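Local coordinates for pectinesterase A (Erwinia chrysanthemi, PDB 2NTP), which hydrolyses the methyl esters of pectin's galacturonate units, releasing methanol, in the first step of maceration and soft-rotting of plant tissue, at residues 6-11 with 42-47; 88-93 with 103-108. All coordinates share one frame; numbering follows the deposited sequence.

Contact 1 (6-11 with 42-47); sequences AVVSKS and GVYNER
K10 lies along one face of the Y44 ring, and V8 meets the same ring obliquely. The K10 chain turns about its CB-CG bond (chi2 -70°) and is extended beyond it. This carries its last carbon over the ring, with K10 CE 3.9 Å from the ring centroid of Y44 and close to the ring normal. The contact is a CH-pi interaction, displaced toward the CE2 side of the ring. The ammonium group lies further off-centre, with K10 NZ 4.4 Å from the Y44 centroid, an off-centre cation-pi contact 30° from the ring normal. NZ also donates a hydrogen bond to the backbone, K10 NZ to V43 O at 2.9 Å. It comes from above the carbonyl plane and does not follow a lone pair. The two side chains run alongside each other in opposite senses. The lysine ends at the V43 carbonyl, while the phenol reaches back to the 6-11 segment, with Y44 OH 3.5 Å from S9 CA. That hydroxyl is hydrogen-bonded to K40 O. V8 CG1 touches Y44 CE2 at 3.5 Å. G42 has no side chain, and K10 CG passes 4.1 Å from G42 CA. S9 starts away from the 42-47 segment; its OG is hydrogen-bonded to T17 OG1 and donates to S11 O. The contact joins the start of two parallel sheets of the beta-helix. Strand 6-8 pairs with strand 35-39, whereas strand 42-45 is the outermost strand of the next sheet. I21 of helix 21-26 packs on both V8 and Y44, and I39 of strand 35-39 also touches Y44.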
loop_
_atom_site.group_PDB
_atom_site.type_symbol
_atom_site.label_atom_id
_atom_site.label_comp_id
_atom_site.label_asym_id
_atom_site.label_seq_id
_atom_site.Cartn_x
_atom_site.Cartn_y
_atom_site.Cartn_z
ATOM N N ALA A 6 21.823 -9.667 -12.921
ATOM C CA ALA A 6 22.028 -8.345 -13.509
ATOM C C ALA A 6 22.307 -7.314 -12.423
ATOM O O ALA A 6 21.868 -7.475 -11.283
ATOM C CB ALA A 6 20.815 -7.937 -14.331
ATOM N N VAL A 7 23.045 -6.265 -12.780
ATOM C CA VAL A 7 23.337 -5.165 -11.859
ATOM C C VAL A 7 22.959 -3.833 -12.507
ATOM O O VAL A 7 23.254 -3.603 -13.681
ATOM C CB VAL A 7 24.830 -5.145 -11.414
ATOM C CG1 VAL A 7 25.093 -4.017 -10.423
ATOM C CG2 VAL A 7 25.230 -6.482 -10.794
ATOM N N VAL A 8 22.289 -2.977 -11.739
ATOM C CA VAL A 8 21.932 -1.628 -12.175
ATOM C C VAL A 8 22.746 -0.615 -11.373
ATOM O O VAL A 8 22.855 -0.731 -10.152
ATOM C CB VAL A 8 20.411 -1.344 -11.995
ATOM C CG1 VAL A 8 20.036 0.023 -12.554
ATOM C CG2 VAL A 8 19.580 -2.409 -12.672
ATOM N N SER A 9 23.327 0.364 -12.064
ATOM C CA SER A 9 24.078 1.434 -11.404
ATOM C C SER A 9 24.001 2.750 -12.172
ATOM O O SER A 9 23.756 2.762 -13.380
ATOM C CB SER A 9 25.545 1.033 -11.198
ATOM O OG SER A 9 26.259 1.057 -12.418
ATOM N N LYS A 10 24.213 3.848 -11.452
ATOM C CA LYS A 10 24.241 5.184 -12.037
ATOM C C LYS A 10 25.581 5.480 -12.706
ATOM O O LYS A 10 25.657 6.316 -13.609
ATOM C CB LYS A 10 23.957 6.243 -10.964
ATOM C CG LYS A 10 22.511 6.300 -10.490
ATOM C CD LYS A 10 21.592 6.846 -11.571
ATOM C CE LYS A 10 20.158 6.895 -11.096
ATOM N NZ LYS A 10 19.236 7.358 -12.169
ATOM N N SER A 11 26.629 4.793 -12.256
ATOM C CA SER A 11 27.989 5.039 -12.734
ATOM C C SER A 11 28.405 4.085 -13.850
ATOM O O SER A 11 28.119 2.886 -13.798
ATOM C CB SER A 11 28.987 4.953 -11.575
ATOM O OG SER A 11 28.709 5.930 -10.586
ATOM N N GLY A 42 21.032 5.175 -5.806
ATOM C CA GLY A 42 20.674 6.185 -6.793
ATOM C C GLY A 42 19.168 6.334 -6.837
ATOM O O GLY A 42 18.443 5.484 -6.318
ATOM N N VAL A 43 18.707 7.426 -7.440
ATOM C CA VAL A 43 17.278 7.657 -7.643
ATOM C C VAL A 43 16.959 7.351 -9.102
ATOM O O VAL A 43 17.424 8.042 -10.021
ATOM C CB VAL A 43 16.852 9.105 -7.272
ATOM C CG1 VAL A 43 15.366 9.322 -7.537
ATOM C CG2 VAL A 43 17.172 9.399 -5.816
ATOM N N TYR A 44 16.177 6.300 -9.299
ATOM C CA TYR A 44 15.800 5.840 -10.628
ATOM C C TYR A 44 14.391 6.313 -10.951
ATOM O O TYR A 44 13.410 5.830 -10.376
ATOM C CB TYR A 44 15.940 4.317 -10.713
ATOM C CG TYR A 44 17.355 3.856 -10.425
ATOM C CD1 TYR A 44 17.808 3.689 -9.111
ATOM C CD2 TYR A 44 18.257 3.625 -11.467
ATOM C CE1 TYR A 44 19.119 3.288 -8.844
ATOM C CE2 TYR A 44 19.564 3.226 -11.208
ATOM C CZ TYR A 44 19.987 3.057 -9.901
ATOM O OH TYR A 44 21.282 2.655 -9.658
ATOM N N ASN A 45 14.303 7.291 -11.850
ATOM C CA ASN A 45 13.013 7.858 -12.246
ATOM C C ASN A 45 12.351 6.977 -13.302
ATOM O O ASN A 45 12.456 7.226 -14.511
ATOM C CB ASN A 45 13.183 9.306 -12.725
ATOM C CG ASN A 45 11.864 9.965 -13.117
ATOM O OD1 ASN A 45 11.836 10.832 -13.996
ATOM N ND2 ASN A 45 10.773 9.572 -12.462
ATOM N N GLU A 46 11.684 5.932 -12.821
ATOM C CA GLU A 46 11.135 4.895 -13.678
ATOM C C GLU A 46 9.784 4.434 -13.168
ATOM O O GLU A 46 9.517 4.473 -11.962
ATOM C CB GLU A 46 12.076 3.689 -13.726
ATOM C CG GLU A 46 13.463 3.990 -14.258
ATOM C CD GLU A 46 14.295 2.743 -14.421
ATOM O OE1 GLU A 46 13.797 1.786 -15.049
ATOM O OE2 GLU A 46 15.443 2.731 -13.930
ATOM N N ARG A 47 8.946 4.003 -14.101
ATOM C CA ARG A 47 7.724 3.285 -13.786
ATOM C C ARG A 47 7.866 1.870 -14.342
ATOM O O ARG A 47 8.303 1.680 -15.489
ATOM C CB ARG A 47 6.517 3.994 -14.386
ATOM C CG ARG A 47 6.419 5.459 -13.974
ATOM C CD ARG A 47 5.123 6.075 -14.444
ATOM N NE ARG A 47 3.988 5.423 -13.810
ATOM C CZ ARG A 47 2.752 5.399 -14.294
ATOM N NH1 ARG A 47 2.453 5.994 -15.447
ATOM N NH2 ARG A 47 1.808 4.765 -13.620
#

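Contact 2 (88-93 with 103-108); sequences SSTITI and LTIRND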
loop_
_atom_site.group_PDB
_atom_site.type_symbol
_atom_site.label_atom_id
_atom_site.label_comp_id
_atom_site.label_asym_id
_atom_site.label_seq_id
_atom_site.Cartn_x
_atom_site.Cartn_y
_atom_site.Cartn_z
ATOM N N SER A 88 -1.872 4.864 -11.943
ATOM C CA SER A 88 -0.947 5.846 -11.369
ATOM C C SER A 88 0.289 5.223 -10.721
ATOM O O SER A 88 1.222 5.940 -10.342
ATOM C CB SER A 88 -1.669 6.701 -10.321
ATOM O OG SER A 88 -1.847 5.979 -9.107
ATOM N N SER A 89 0.287 3.898 -10.579
ATOM C CA SER A 89 1.288 3.222 -9.759
ATOM C C SER A 89 2.703 3.349 -10.307
ATOM O O SER A 89 2.927 3.186 -11.504
ATOM C CB SER A 89 0.937 1.747 -9.574
ATOM O OG SER A 89 1.743 1.204 -8.539
ATOM N N THR A 90 3.658 3.620 -9.416
ATOM C CA THR A 90 5.066 3.660 -9.814
ATOM C C THR A 90 5.532 2.252 -10.181
ATOM O O THR A 90 6.173 2.055 -11.214
ATOM C CB THR A 90 5.954 4.282 -8.715
ATOM O OG1 THR A 90 5.550 5.640 -8.504
ATOM C CG2 THR A 90 7.442 4.258 -9.115
ATOM N N ILE A 91 5.202 1.279 -9.332
ATOM C CA ILE A 91 5.519 -0.123 -9.602
ATOM C C ILE A 91 4.246 -0.960 -9.540
ATOM O O ILE A 91 3.472 -0.862 -8.586
ATOM C CB ILE A 91 6.596 -0.672 -8.628
ATOM C CG1 ILE A 91 7.929 0.053 -8.856
ATOM C CG2 ILE A 91 6.765 -2.197 -8.793
ATOM C CD1 ILE A 91 9.084 -0.454 -7.995
ATOM N N THR A 92 4.038 -1.761 -10.581
ATOM C CA THR A 92 2.891 -2.658 -10.669
ATOM C C THR A 92 3.403 -4.098 -10.704
ATOM O O THR A 92 4.204 -4.445 -11.570
ATOM C CB THR A 92 2.055 -2.351 -11.932
ATOM O OG1 THR A 92 1.563 -1.001 -11.869
ATOM C CG2 THR A 92 0.886 -3.309 -12.053
ATOM N N ILE A 93 2.954 -4.922 -9.756
ATOM C CA ILE A 93 3.354 -6.335 -9.715
ATOM C C ILE A 93 2.221 -7.199 -10.244
ATOM O O ILE A 93 1.177 -7.333 -9.593
ATOM C CB ILE A 93 3.753 -6.812 -8.283
ATOM C CG1 ILE A 93 4.790 -5.882 -7.639
ATOM C CG2 ILE A 93 4.236 -8.271 -8.318
ATOM C CD1 ILE A 93 6.116 -5.772 -8.388
ATOM N N LEU A 103 15.112 -1.334 -0.562
ATOM C CA LEU A 103 14.905 -0.238 -1.500
ATOM C C LEU A 103 13.660 0.562 -1.162
ATOM O O LEU A 103 12.794 0.103 -0.417
ATOM C CB LEU A 103 14.864 -0.742 -2.945
ATOM C CG LEU A 103 13.871 -1.830 -3.338
ATOM C CD1 LEU A 103 12.517 -1.228 -3.634
ATOM C CD2 LEU A 103 14.384 -2.620 -4.546
ATOM N N THR A 104 13.603 1.770 -1.706
ATOM C CA THR A 104 12.463 2.665 -1.526
ATOM C C THR A 104 11.711 2.786 -2.845
ATOM O O THR A 104 12.330 2.894 -3.909
ATOM C CB THR A 104 12.918 4.055 -1.052
ATOM O OG1 THR A 104 13.617 3.932 0.196
ATOM C CG2 THR A 104 11.717 4.998 -0.878
ATOM N N ILE A 105 10.381 2.749 -2.761
ATOM C CA ILE A 105 9.496 2.953 -3.906
ATOM C C ILE A 105 8.600 4.151 -3.580
ATOM O O ILE A 105 7.913 4.160 -2.555
ATOM C CB ILE A 105 8.614 1.709 -4.185
ATOM C CG1 ILE A 105 9.484 0.457 -4.391
ATOM C CG2 ILE A 105 7.713 1.959 -5.395
ATOM C CD1 ILE A 105 8.726 -0.874 -4.265
ATOM N N ARG A 106 8.631 5.164 -4.442
ATOM C CA ARG A 106 7.893 6.405 -4.207
ATOM C C ARG A 106 6.935 6.741 -5.341
ATOM O O ARG A 106 7.242 6.516 -6.518
ATOM C CB ARG A 106 8.848 7.600 -4.049
ATOM C CG ARG A 106 10.034 7.402 -3.120
ATOM C CD ARG A 106 10.654 8.758 -2.744
ATOM N NE ARG A 106 10.983 9.566 -3.921
ATOM C CZ ARG A 106 12.163 10.145 -4.153
ATOM N NH1 ARG A 106 13.165 10.042 -3.283
ATOM N NH2 ARG A 106 12.338 10.844 -5.264
ATOM N N ASN A 107 5.778 7.292 -4.981
ATOM C CA ASN A 107 5.052 8.144 -5.916
ATOM C C ASN A 107 5.311 9.586 -5.502
ATOM O O ASN A 107 5.019 9.984 -4.367
ATOM C CB ASN A 107 3.557 7.827 -5.986
ATOM C CG ASN A 107 2.887 8.458 -7.208
ATOM O OD1 ASN A 107 3.085 9.644 -7.499
ATOM N ND2 ASN A 107 2.097 7.671 -7.923
ATOM N N ASP A 108 5.904 10.345 -6.416
ATOM C CA ASP A 108 6.366 11.693 -6.101
ATOM C C ASP A 108 5.333 12.771 -6.418
ATOM O O ASP A 108 5.657 13.965 -6.393
ATOM C CB ASP A 108 7.695 11.987 -6.812
ATOM C CG ASP A 108 8.882 11.336 -6.130
ATOM O OD1 ASP A 108 8.755 10.876 -4.977
ATOM O OD2 ASP A 108 9.962 11.300 -6.758
#
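With chi1 of -62°, T90 holds OG1 beside its own backbone N and turns it to the carbonyl of R106. T90 OG1 donates a hydrogen bond to R106 O at 2.8 Å, tilted 29° from the carbonyl plane. The contact lies inside the right-handed parallel beta-helix of the pectinesterase family. It links two of its parallel sheets, one containing strand 91-93 and the other strand 103-107. T90 CG2 also lies near the carbonyl, 3.4 Å from R106 O. Next to this bond, I91 and I105 cross at about a right angle. The closest approach is I91 CD1 to I105 CG1 at 3.7 Å. CD1 of I91 also packs on CG2 and CD1 of I105, so one methyl meets several carbons. I67 covers I91 from strand 65-69, and L149 touches I105 from strand 147-150. At the other end, the N107 amide reaches back toward the 88-93 segment, with N107 ND2 3.1 Å from S88 O. ND2 is hydrogen-bonded to T71 O and V131 O. S88 OG bonds T85 O and V131 N, close to the substrate-binding residues T85 and Q129. The R106 side chain leaves its backbone away from the 88-93 segment, and its guanidinium grips D108 side-on in a salt bridge. R106 NE lies 2.8 Å from D108 OD1, and R106 NH2 meets D108 OD2 at 2.8 Å, nearly in the guanidinium plane.

In the fold
The two contacts come in series along the chain, contact 1 closing before contact 2 opens. Their centres are about 14 Å apart. Strands 42-45 and 103-107 belong to the same parallel sheet, with strand 65-69 between them. Contact 1 lies at the N-terminal end of the beta-helix, about 22 Å from the centre of the chain and away from the annotated sites. Contact 2 is buried further in, about 10 Å from the centre, and its 88-93 end approaches the substrate-binding region. The contacts also touch each other: R47 NH2 lies 2.9 Å from S89 O, a probable hydrogen bond. They therefore follow the fold from its N-terminal end toward the substrate-binding region.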